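Local coordinates for periplasmic binding protein/LacI transcriptional regulator (Shewanella sp. ANA-3, PDB 5OCP) that binds L-arabinofuranose in the periplasm and probably hands it to an ABC transporter for uptake, at residues F5-S10 against L33-A38; I61-V66 against V85-N90; S108-K113 against I141-G146. All coordinates share one frame; numbering follows the deposited sequence.

Interaction 1 of 3, residues F5-S10 against L33-A38; sequences FSQVGS and LKFADA
F5 and F35 stand next to each other on one face of the parallel pair of strands 5-7 and 33-37, their side chains pointing the same way. The rings are neither stacked nor edge-to-face: their planes differ by 69° with centroids 5.7 Å apart, and they meet obliquely, F5 CD2 lying 3.5 Å from F35 CD1. Two residues on, Q7 CB approaches F35 CE1 to 3.8 Å, after which the chain bends and sets the amide steeply to the ring, at 81°. That bend returns OE1 to the local backbone, where V8 N donates to it on a lone pair (V8 N to Q7 OE1, 3.0 Å); R15 also binds OE1, and S19 takes NE2, so this buried amide is fixed at both ends. Backbone bonds alternate between the strands, Q7 N reaching A36 O at 2.8 Å. Beyond them a water bridges S10 OG and D37 OD2, 2.7 Å from each, while D37 OD1 is held by Q39 N. Helix 13-29 covers the F5, Q7 and F35 face and helix 42-54 the S6 and A36 face, as expected for the opening beta-alpha-beta unit of a periplasmic sugar-binding lobe.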
loop_
_atom_site.group_PDB
_atom_site.type_symbol
_atom_site.label_atom_id
_atom_site.label_comp_id
_atom_site.label_asym_id
_atom_site.label_seq_id
_atom_site.Cartn_x
_atom_site.Cartn_y
_atom_site.Cartn_z
ATOM N N PHE A 5 -5.051 17.189 -3.023
ATOM C CA PHE A 5 -4.637 15.791 -2.965
ATOM C C PHE A 5 -5.805 14.900 -3.300
ATOM O O PHE A 5 -6.811 14.862 -2.554
ATOM C CB PHE A 5 -4.099 15.453 -1.583
ATOM C CG PHE A 5 -3.743 14.005 -1.387
ATOM C CD1 PHE A 5 -3.320 13.213 -2.415
ATOM C CD2 PHE A 5 -3.937 13.435 -0.189
ATOM C CE1 PHE A 5 -2.958 11.903 -2.185
ATOM C CE2 PHE A 5 -3.582 12.138 0.062
ATOM C CZ PHE A 5 -3.073 11.377 -0.933
ATOM N N SER A 6 -5.693 14.117 -4.387
ATOM C CA SER A 6 -6.686 13.135 -4.763
ATOM C C SER A 6 -6.306 11.770 -4.236
ATOM O O SER A 6 -5.340 11.129 -4.740
ATOM C CB SER A 6 -6.890 13.086 -6.269
ATOM O OG SER A 6 -7.741 11.935 -6.592
ATOM N N GLN A 7 -6.988 11.303 -3.174
ATOM C CA GLN A 7 -6.768 10.001 -2.557
ATOM C C GLN A 7 -7.682 8.957 -3.122
ATOM O O GLN A 7 -8.849 9.267 -3.525
ATOM C CB GLN A 7 -6.941 10.161 -1.044
ATOM C CG GLN A 7 -6.763 8.956 -0.153
ATOM C CD GLN A 7 -5.361 8.416 -0.199
ATOM O OE1 GLN A 7 -4.910 7.870 -1.208
ATOM N NE2 GLN A 7 -4.681 8.506 0.933
ATOM N N VAL A 8 -7.187 7.737 -3.126
ATOM C CA VAL A 8 -7.916 6.589 -3.657
ATOM C C VAL A 8 -9.281 6.355 -2.968
ATOM O O VAL A 8 -10.309 6.082 -3.656
ATOM C CB VAL A 8 -7.038 5.328 -3.508
ATOM C CG1 VAL A 8 -7.804 4.079 -3.796
ATOM C CG2 VAL A 8 -5.742 5.450 -4.384
ATOM N N GLY A 9 -9.236 6.298 -1.655
ATOM C CA GLY A 9 -10.346 5.813 -0.850
ATOM C C GLY A 9 -9.909 5.486 0.561
ATOM O O GLY A 9 -8.998 6.114 1.082
ATOM N N SER A 10 -10.527 4.463 1.137
ATOM C CA SER A 10 -10.315 4.067 2.532
ATOM C C SER A 10 -10.375 2.561 2.679
ATOM O O SER A 10 -10.861 2.034 3.678
ATOM C CB SER A 10 -11.311 4.815 3.429
ATOM O OG SER A 10 -12.593 4.469 3.004
ATOM N N LEU A 33 -4.487 22.257 2.381
ATOM C CA LEU A 33 -4.605 20.950 1.692
ATOM C C LEU A 33 -6.065 20.798 1.328
ATOM O O LEU A 33 -6.932 20.738 2.204
ATOM C CB LEU A 33 -4.183 19.814 2.601
ATOM C CG LEU A 33 -4.098 18.477 1.891
ATOM C CD1 LEU A 33 -2.957 18.430 0.904
ATOM C CD2 LEU A 33 -3.995 17.308 2.872
ATOM N N LYS A 34 -6.339 20.671 0.053
ATOM C CA LYS A 34 -7.640 20.248 -0.387
ATOM C C LYS A 34 -7.657 18.737 -0.602
ATOM O O LYS A 34 -7.333 18.261 -1.682
ATOM C CB LYS A 34 -8.043 21.028 -1.626
ATOM C CG LYS A 34 -7.996 22.539 -1.409
ATOM C CD LYS A 34 -8.444 23.257 -2.668
ATOM C CE LYS A 34 -9.250 24.529 -2.370
ATOM N NZ LYS A 34 -10.557 24.209 -1.699
ATOM N N PHE A 35 -8.138 18.007 0.390
ATOM C CA PHE A 35 -8.060 16.555 0.368
ATOM C C PHE A 35 -9.346 16.028 -0.255
ATOM O O PHE A 35 -10.447 16.444 0.151
ATOM C CB PHE A 35 -7.938 16.043 1.765
ATOM C CG PHE A 35 -8.000 14.554 1.884
ATOM C CD1 PHE A 35 -6.813 13.792 1.838
ATOM C CD2 PHE A 35 -9.173 13.922 2.116
ATOM C CE1 PHE A 35 -6.913 12.401 2.017
ATOM C CE2 PHE A 35 -9.278 12.548 2.246
ATOM C CZ PHE A 35 -8.143 11.779 2.201
ATOM N N ALA A 36 -9.240 15.123 -1.210
ATOM C CA ALA A 36 -10.415 14.457 -1.751
ATOM C C ALA A 36 -10.335 12.952 -1.671
ATOM O O ALA A 36 -9.273 12.403 -1.951
ATOM C CB ALA A 36 -10.594 14.909 -3.188
ATOM N N ASP A 37 -11.435 12.326 -1.263
ATOM C CA ASP A 37 -11.542 10.881 -1.160
ATOM C C ASP A 37 -12.409 10.444 -2.330
ATOM O O ASP A 37 -13.526 10.932 -2.503
ATOM C CB ASP A 37 -12.190 10.477 0.163
ATOM C CG ASP A 37 -12.314 8.974 0.317
ATOM O OD1 ASP A 37 -12.291 8.266 -0.711
ATOM O OD2 ASP A 37 -12.432 8.501 1.467
ATOM N N ALA A 38 -11.890 9.525 -3.133
ATOM C CA ALA A 38 -12.616 9.051 -4.346
ATOM C C ALA A 38 -13.471 7.828 -4.143
ATOM O O ALA A 38 -14.140 7.340 -5.113
ATOM C CB ALA A 38 -11.613 8.822 -5.469
HETATM O O HOH W 1 -13.675 6.161 1.159
#

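Interaction 2 of 3, residues I61-V66 against V85-N90; sequences IIAPVV and VIVDRN. With AHR (alpha-L-arabinofuranose), chain I; FUB (beta-L-arabinofuranose), chain J.
R89 NH1 donates to V65 O at 2.9 Å, reaching a lone pair in the carbonyl plane, although the bend at the hydrogen (141°) leaves the bond less than straight. The other nitrogens turn to the sugar, modelled as two anomers whose O4 and O5 coincide: R89 NE binds O5 of arabinofuranose at 3.0 Å and R89 NH2 binds its ring oxygen O4 at 2.9 Å, both with nearly straight N-H directions. All three acceptors lie at the guanidinium's edge, close to its plane, so V65 O acts as a second-shell clamp against rotation of the group. A chain extended from CG to NE (chi2 178°) carries it to the ligand. Beside it D88 OD1 lies 2.6 Å from O5, and D88 OD2 is salt-bridged to R15. Water 2 spans P64 O and N90 O with longer bonds. The parallel strands are joined by I62 N to V85 O and V87 N to I62 O, both 2.9 Å. Packing flanks these bonds: I61 CG2 touches V87 CG2 at 3.6 Å, and P64 CD meets I86 CG2 at 3.8 Å, those two side chains crossing at about a right angle. Helix 71-79 links the two strands; strand 2-7 adjoins the I61 side, strand 101-104 the V85 side, and helix 248-259 lies against I61 and V85.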
loop_
_atom_site.group_PDB
_atom_site.type_symbol
_atom_site.label_atom_id
_atom_site.label_comp_id
_atom_site.label_asym_id
_atom_site.label_seq_id
_atom_site.Cartn_x
_atom_site.Cartn_y
_atom_site.Cartn_z
ATOM N N ILE A 61 -1.436 16.691 -5.942
ATOM C CA ILE A 61 -0.835 15.340 -5.645
ATOM C C ILE A 61 -1.951 14.331 -5.961
ATOM O O ILE A 61 -3.138 14.486 -5.556
ATOM C CB ILE A 61 -0.467 15.239 -4.197
ATOM C CG1 ILE A 61 0.605 16.301 -3.865
ATOM C CG2 ILE A 61 0.068 13.809 -3.864
ATOM C CD1 ILE A 61 0.870 16.437 -2.371
ATOM N N ILE A 62 -1.564 13.289 -6.678
ATOM C CA ILE A 62 -2.488 12.177 -7.050
ATOM C C ILE A 62 -1.925 10.798 -6.557
ATOM O O ILE A 62 -0.754 10.520 -6.845
ATOM C CB ILE A 62 -2.756 12.068 -8.570
ATOM C CG1 ILE A 62 -3.271 13.362 -9.136
ATOM C CG2 ILE A 62 -3.626 10.846 -8.867
ATOM C CD1 ILE A 62 -3.339 13.350 -10.654
ATOM N N ALA A 63 -2.698 10.023 -5.758
ATOM C CA ALA A 63 -2.393 8.673 -5.424
ATOM C C ALA A 63 -3.289 7.853 -6.359
ATOM O O ALA A 63 -4.482 7.710 -6.097
ATOM C CB ALA A 63 -2.735 8.349 -3.963
ATOM N N PRO A 64 -2.770 7.391 -7.499
ATOM C CA PRO A 64 -3.716 6.873 -8.505
ATOM C C PRO A 64 -4.222 5.456 -8.241
ATOM O O PRO A 64 -3.443 4.559 -7.913
ATOM C CB PRO A 64 -2.864 6.910 -9.767
ATOM C CG PRO A 64 -1.472 6.593 -9.251
ATOM C CD PRO A 64 -1.391 7.424 -8.023
ATOM N N VAL A 65 -5.536 5.237 -8.314
ATOM C CA VAL A 65 -6.080 3.897 -7.979
ATOM C C VAL A 65 -5.611 2.772 -8.909
ATOM O O VAL A 65 -5.302 1.661 -8.470
ATOM C CB VAL A 65 -7.650 3.937 -7.826
ATOM C CG1 VAL A 65 -8.345 4.385 -9.107
ATOM C CG2 VAL A 65 -8.141 2.631 -7.223
ATOM N N VAL A 66 -5.564 3.140 -10.206
ATOM C CA VAL A 66 -5.079 2.248 -11.266
ATOM C C VAL A 66 -4.170 3.073 -12.135
ATOM O O VAL A 66 -4.045 4.307 -11.950
ATOM C CB VAL A 66 -6.241 1.607 -12.099
ATOM C CG1 VAL A 66 -7.091 0.733 -11.152
ATOM C CG2 VAL A 66 -7.067 2.660 -12.832
ATOM N N VAL A 85 2.319 15.882 -8.651
ATOM C CA VAL A 85 3.192 14.871 -8.080
ATOM C C VAL A 85 2.360 13.599 -7.916
ATOM O O VAL A 85 1.207 13.642 -7.429
ATOM C CB VAL A 85 3.685 15.309 -6.766
ATOM C CG1 VAL A 85 4.534 14.193 -6.132
ATOM C CG2 VAL A 85 4.513 16.591 -6.928
ATOM N N ILE A 86 2.933 12.478 -8.363
ATOM C CA ILE A 86 2.289 11.210 -8.161
ATOM C C ILE A 86 2.852 10.614 -6.917
ATOM O O ILE A 86 4.062 10.675 -6.682
ATOM C CB ILE A 86 2.607 10.277 -9.362
ATOM C CG1 ILE A 86 2.228 10.893 -10.700
ATOM C CG2 ILE A 86 1.959 8.904 -9.198
ATOM C CD1 ILE A 86 0.747 11.261 -10.811
ATOM N N VAL A 87 2.010 9.986 -6.073
ATOM C CA VAL A 87 2.446 9.336 -4.865
ATOM C C VAL A 87 1.822 7.922 -4.765
ATOM O O VAL A 87 0.748 7.665 -5.270
ATOM C CB VAL A 87 2.083 10.084 -3.591
ATOM C CG1 VAL A 87 2.841 11.417 -3.564
ATOM C CG2 VAL A 87 0.588 10.318 -3.467
ATOM N N ASP A 88 2.570 7.050 -4.135
ATOM C CA ASP A 88 2.091 5.719 -3.729
ATOM C C ASP A 88 2.087 4.833 -4.944
ATOM O O ASP A 88 3.154 4.264 -5.270
ATOM C CB ASP A 88 0.794 5.843 -2.902
ATOM C CG ASP A 88 0.024 4.507 -2.796
ATOM O OD1 ASP A 88 0.682 3.423 -2.826
ATOM O OD2 ASP A 88 -1.253 4.524 -2.753
ATOM N N ARG A 89 0.992 4.731 -5.675
ATOM C CA ARG A 89 0.940 3.913 -6.881
ATOM C C ARG A 89 1.498 4.682 -8.081
ATOM O O ARG A 89 2.136 5.761 -7.919
ATOM C CB ARG A 89 -0.456 3.341 -7.109
ATOM C CG ARG A 89 -0.942 2.556 -5.904
ATOM C CD ARG A 89 -2.359 2.032 -6.105
ATOM N NE ARG A 89 -2.817 1.322 -4.869
ATOM C CZ ARG A 89 -4.079 0.915 -4.687
ATOM N NH1 ARG A 89 -5.028 1.140 -5.580
ATOM N NH2 ARG A 89 -4.440 0.364 -3.513
ATOM N N ASN A 90 1.385 4.059 -9.228
ATOM C CA ASN A 90 1.991 4.654 -10.436
ATOM C C ASN A 90 0.924 4.885 -11.486
ATOM O O ASN A 90 -0.166 4.318 -11.505
ATOM C CB ASN A 90 3.100 3.758 -11.028
ATOM C CG ASN A 90 4.119 4.515 -11.894
ATOM O OD1 ASN A 90 4.140 5.741 -11.925
ATOM N ND2 ASN A 90 4.897 3.765 -12.667
HETATM O O5 AHR I . -0.825 1.348 -2.628
HETATM C C5 AHR I . -0.537 0.880 -1.346
HETATM C C4 AHR I . -1.479 -0.250 -0.973
HETATM O O4 AHR I . -2.824 0.134 -1.133
HETATM C C3 AHR I . -1.281 -0.701 0.487
HETATM O O3 AHR I . -0.241 -1.624 0.530
HETATM C C2 AHR I . -2.675 -1.233 0.775
HETATM O O2 AHR I . -3.024 -1.340 2.124
HETATM C C1 AHR I . -3.498 -0.149 0.103
HETATM O O1 AHR I . -4.717 -0.628 -0.157
HETATM O O5 FUB J . -0.825 1.347 -2.627
HETATM C C5 FUB J . -0.544 0.880 -1.344
HETATM C C4 FUB J . -1.491 -0.248 -0.970
HETATM O O4 FUB J . -2.838 0.119 -1.142
HETATM C C3 FUB J . -1.301 -0.698 0.488
HETATM O O3 FUB J . -0.247 -1.609 0.532
HETATM C C2 FUB J . -2.674 -1.300 0.765
HETATM O O2 FUB J . -3.024 -1.350 2.128
HETATM C C1 FUB J . -3.636 -0.508 -0.121
HETATM O O1 FUB J . -4.135 0.488 0.629
HETATM O O HOH W 2 -2.101 2.351 -9.767
#

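Interaction 3 of 3, residues S108-K113 against I141-G146; sequences SEEGRK and IDRAAG. With AHR (alpha-L-arabinofuranose), chain I; FUB (beta-L-arabinofuranose), chain J.
The charged interaction between these helices is E110 with R143, a buried salt bridge gripped side-on by two nitrogens: R143 NE reaches E110 OE1 at 2.8 Å and R143 NH2 reaches the same oxygen at 2.9 Å. OE1 sits at the guanidinium's edge near its plane, while the carboxylate is turned 31° from that plane. Although the R143 CB leaves its helix away from the neighbour, the chain runs extended from CG to NE (chi3 -171°) and brings the group back across to E110. S105 OG binds E110 OE2, so the carboxylate that positions the arginine is itself anchored.

Hydrogen bonding to the sugar uses the adjoining NH1/NH2 edge of the same group, NH2 being shared with E110: R143 NH1 donates to O3 of arabinofuranose at 2.8 Å, with NH2 assisting, in both anomers. A leucine in place of R143 is likely to leave the buried E110 carboxylate without its countercharge and the sugar O3 without its pair of donors.

Backbone packing is unusually close. The segment axes approach to 6.5 Å at a crossing angle of -40°, with S108 CA 4.2 Å from G146 CA and G111 CA 4.3 Å from R143 CA. A CB modelled on G111 would clash with R143 O, and one on G146 with S108 O. The tightness lets CA-H groups meet carbonyls, S108 CA to D142 O at 3.2 Å and G146 CA to S108 O at 3.5 Å; S108 OG adds a weak hydrogen bond to D142 O.

Small residues, CA-H...O contacts and helices running in the same sense at that crossing angle resemble the right-handed GASright arrangement known from membrane helix pairs; here it braces the C-terminal lobe's side of the arabinofuranose pocket.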
loop_
_atom_site.group_PDB
_atom_site.type_symbol
_atom_site.label_atom_id
_atom_site.label_comp_id
_atom_site.label_asym_id
_atom_site.label_seq_id
_atom_site.Cartn_x
_atom_site.Cartn_y
_atom_site.Cartn_z
ATOM N N SER A 108 8.112 -3.893 -5.989
ATOM C CA SER A 108 8.801 -5.170 -6.380
ATOM C C SER A 108 9.819 -5.578 -5.343
ATOM O O SER A 108 9.859 -6.736 -4.955
ATOM C CB SER A 108 9.504 -5.050 -7.748
ATOM O OG SER A 108 8.546 -4.795 -8.714
ATOM N N GLU A 109 10.485 -4.587 -4.720
ATOM C CA GLU A 109 11.445 -4.851 -3.664
ATOM C C GLU A 109 10.724 -5.367 -2.407
ATOM O O GLU A 109 11.207 -6.290 -1.741
ATOM C CB GLU A 109 12.299 -3.619 -3.322
ATOM C CG GLU A 109 13.257 -3.884 -2.192
ATOM C CD GLU A 109 14.158 -2.676 -1.824
ATOM O OE1 GLU A 109 14.377 -1.750 -2.672
ATOM O OE2 GLU A 109 14.674 -2.656 -0.672
ATOM N N GLU A 110 9.547 -4.803 -2.124
ATOM C CA GLU A 110 8.743 -5.256 -0.972
ATOM C C GLU A 110 8.398 -6.740 -1.161
ATOM O O GLU A 110 8.614 -7.566 -0.258
ATOM C CB GLU A 110 7.468 -4.457 -0.808
ATOM C CG GLU A 110 7.690 -3.019 -0.395
ATOM C CD GLU A 110 6.464 -2.135 -0.552
ATOM O OE1 GLU A 110 5.379 -2.520 -1.017
ATOM O OE2 GLU A 110 6.591 -0.974 -0.208
ATOM N N GLY A 111 7.920 -7.093 -2.337
ATOM C CA GLY A 111 7.594 -8.510 -2.678
ATOM C C GLY A 111 8.785 -9.427 -2.660
ATOM O O GLY A 111 8.726 -10.545 -2.100
ATOM N N ARG A 112 9.927 -8.943 -3.144
ATOM C CA ARG A 112 11.173 -9.707 -3.060
ATOM C C ARG A 112 11.610 -9.956 -1.602
ATOM O O ARG A 112 11.991 -11.081 -1.287
ATOM C CB ARG A 112 12.312 -9.055 -3.850
ATOM C CG ARG A 112 12.124 -9.037 -5.306
ATOM C CD ARG A 112 13.454 -8.805 -6.054
ATOM N NE ARG A 112 14.087 -7.510 -5.715
ATOM C CZ ARG A 112 13.760 -6.341 -6.264
ATOM N NH1 ARG A 112 12.830 -6.261 -7.191
ATOM N NH2 ARG A 112 14.401 -5.256 -5.898
ATOM N N LYS A 113 11.637 -8.921 -0.740
ATOM C CA LYS A 113 12.109 -9.083 0.641
ATOM C C LYS A 113 11.236 -10.041 1.430
ATOM O O LYS A 113 11.731 -10.883 2.175
ATOM C CB LYS A 113 12.155 -7.712 1.356
ATOM C CG LYS A 113 13.335 -6.853 0.890
ATOM C CD LYS A 113 13.061 -5.416 1.220
ATOM C CE LYS A 113 13.582 -5.013 2.534
ATOM N NZ LYS A 113 14.040 -3.606 2.281
ATOM N N ILE A 141 0.377 -5.554 -8.694
ATOM C CA ILE A 141 1.150 -6.054 -9.837
ATOM C C ILE A 141 2.621 -6.246 -9.465
ATOM O O ILE A 141 3.267 -7.267 -9.727
ATOM C CB ILE A 141 0.997 -5.033 -10.976
ATOM C CG1 ILE A 141 -0.453 -4.976 -11.485
ATOM C CG2 ILE A 141 1.932 -5.345 -12.101
ATOM C CD1 ILE A 141 -0.718 -3.699 -12.258
ATOM N N ASP A 142 3.218 -5.177 -8.912
ATOM C CA ASP A 142 4.630 -5.181 -8.638
ATOM C C ASP A 142 5.034 -6.037 -7.422
ATOM O O ASP A 142 6.122 -6.624 -7.427
ATOM C CB ASP A 142 5.128 -3.772 -8.429
ATOM C CG ASP A 142 5.198 -2.952 -9.744
ATOM O OD1 ASP A 142 4.731 -3.465 -10.796
ATOM O OD2 ASP A 142 5.635 -1.787 -9.661
ATOM N N ARG A 143 4.172 -6.146 -6.416
ATOM C CA ARG A 143 4.516 -7.002 -5.279
ATOM C C ARG A 143 4.504 -8.449 -5.770
ATOM O O ARG A 143 5.318 -9.207 -5.419
ATOM C CB ARG A 143 3.544 -6.863 -4.114
ATOM C CG ARG A 143 3.814 -5.636 -3.263
ATOM C CD ARG A 143 2.771 -5.314 -2.213
ATOM N NE ARG A 143 3.059 -4.013 -1.627
ATOM C CZ ARG A 143 2.156 -3.245 -1.076
ATOM N NH1 ARG A 143 0.933 -3.650 -0.959
ATOM N NH2 ARG A 143 2.506 -2.083 -0.589
ATOM N N ALA A 144 3.530 -8.767 -6.599
ATOM C CA ALA A 144 3.459 -10.145 -7.141
ATOM C C ALA A 144 4.715 -10.413 -7.968
ATOM O O ALA A 144 5.360 -11.490 -7.839
ATOM C CB ALA A 144 2.211 -10.371 -7.919
ATOM N N ALA A 145 5.079 -9.475 -8.829
ATOM C CA ALA A 145 6.241 -9.672 -9.662
ATOM C C ALA A 145 7.518 -9.942 -8.871
ATOM O O ALA A 145 8.281 -10.851 -9.167
ATOM C CB ALA A 145 6.473 -8.493 -10.585
ATOM N N GLY A 146 7.766 -9.154 -7.832
ATOM C CA GLY A 146 8.903 -9.364 -6.997
ATOM C C GLY A 146 8.913 -10.680 -6.212
ATOM O O GLY A 146 9.924 -11.335 -6.127
HETATM O O5 AHR I . -0.825 1.348 -2.628
HETATM C C5 AHR I . -0.537 0.880 -1.346
HETATM C C4 AHR I . -1.479 -0.250 -0.973
HETATM O O4 AHR I . -2.824 0.134 -1.133
HETATM C C3 AHR I . -1.281 -0.701 0.487
HETATM O O3 AHR I . -0.241 -1.624 0.530
HETATM C C2 AHR I . -2.675 -1.233 0.775
HETATM O O2 AHR I . -3.024 -1.340 2.124
HETATM C C1 AHR I . -3.498 -0.149 0.103
HETATM O O1 AHR I . -4.717 -0.628 -0.157
HETATM O O5 FUB J . -0.825 1.347 -2.627
HETATM C C5 FUB J . -0.544 0.880 -1.344
HETATM C C4 FUB J . -1.491 -0.248 -0.970
HETATM O O4 FUB J . -2.838 0.119 -1.142
HETATM C C3 FUB J . -1.301 -0.698 0.488
HETATM O O3 FUB J . -0.247 -1.609 0.532
HETATM C C2 FUB J . -2.674 -1.300 0.765
HETATM O O2 FUB J . -3.024 -1.350 2.128
HETATM C C1 FUB J . -3.636 -0.508 -0.121
HETATM O O1 FUB J . -4.135 0.488 0.629
#

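From the N terminus, interaction 1 closes a loop of 22 residues through helix 13-29, interaction 2 one of 18 through helix 71-79, and interaction 3 one of 27 through strand 126-132. The three follow in series; none nests within or crosses another. Interactions 1 and 2 belong to one parallel sheet, where strands 2-7 and 59-62 are neighbours: S6 N lies 2.8 Å from I61 O, a probable hydrogen bond. Interaction 3 is on the opposite side of the chain's centre from interaction 1, about 12 Å away at nearest atoms. It does not touch interaction 2 either, yet both contact the bound arabinofuranose, which thus bridges the two lobes.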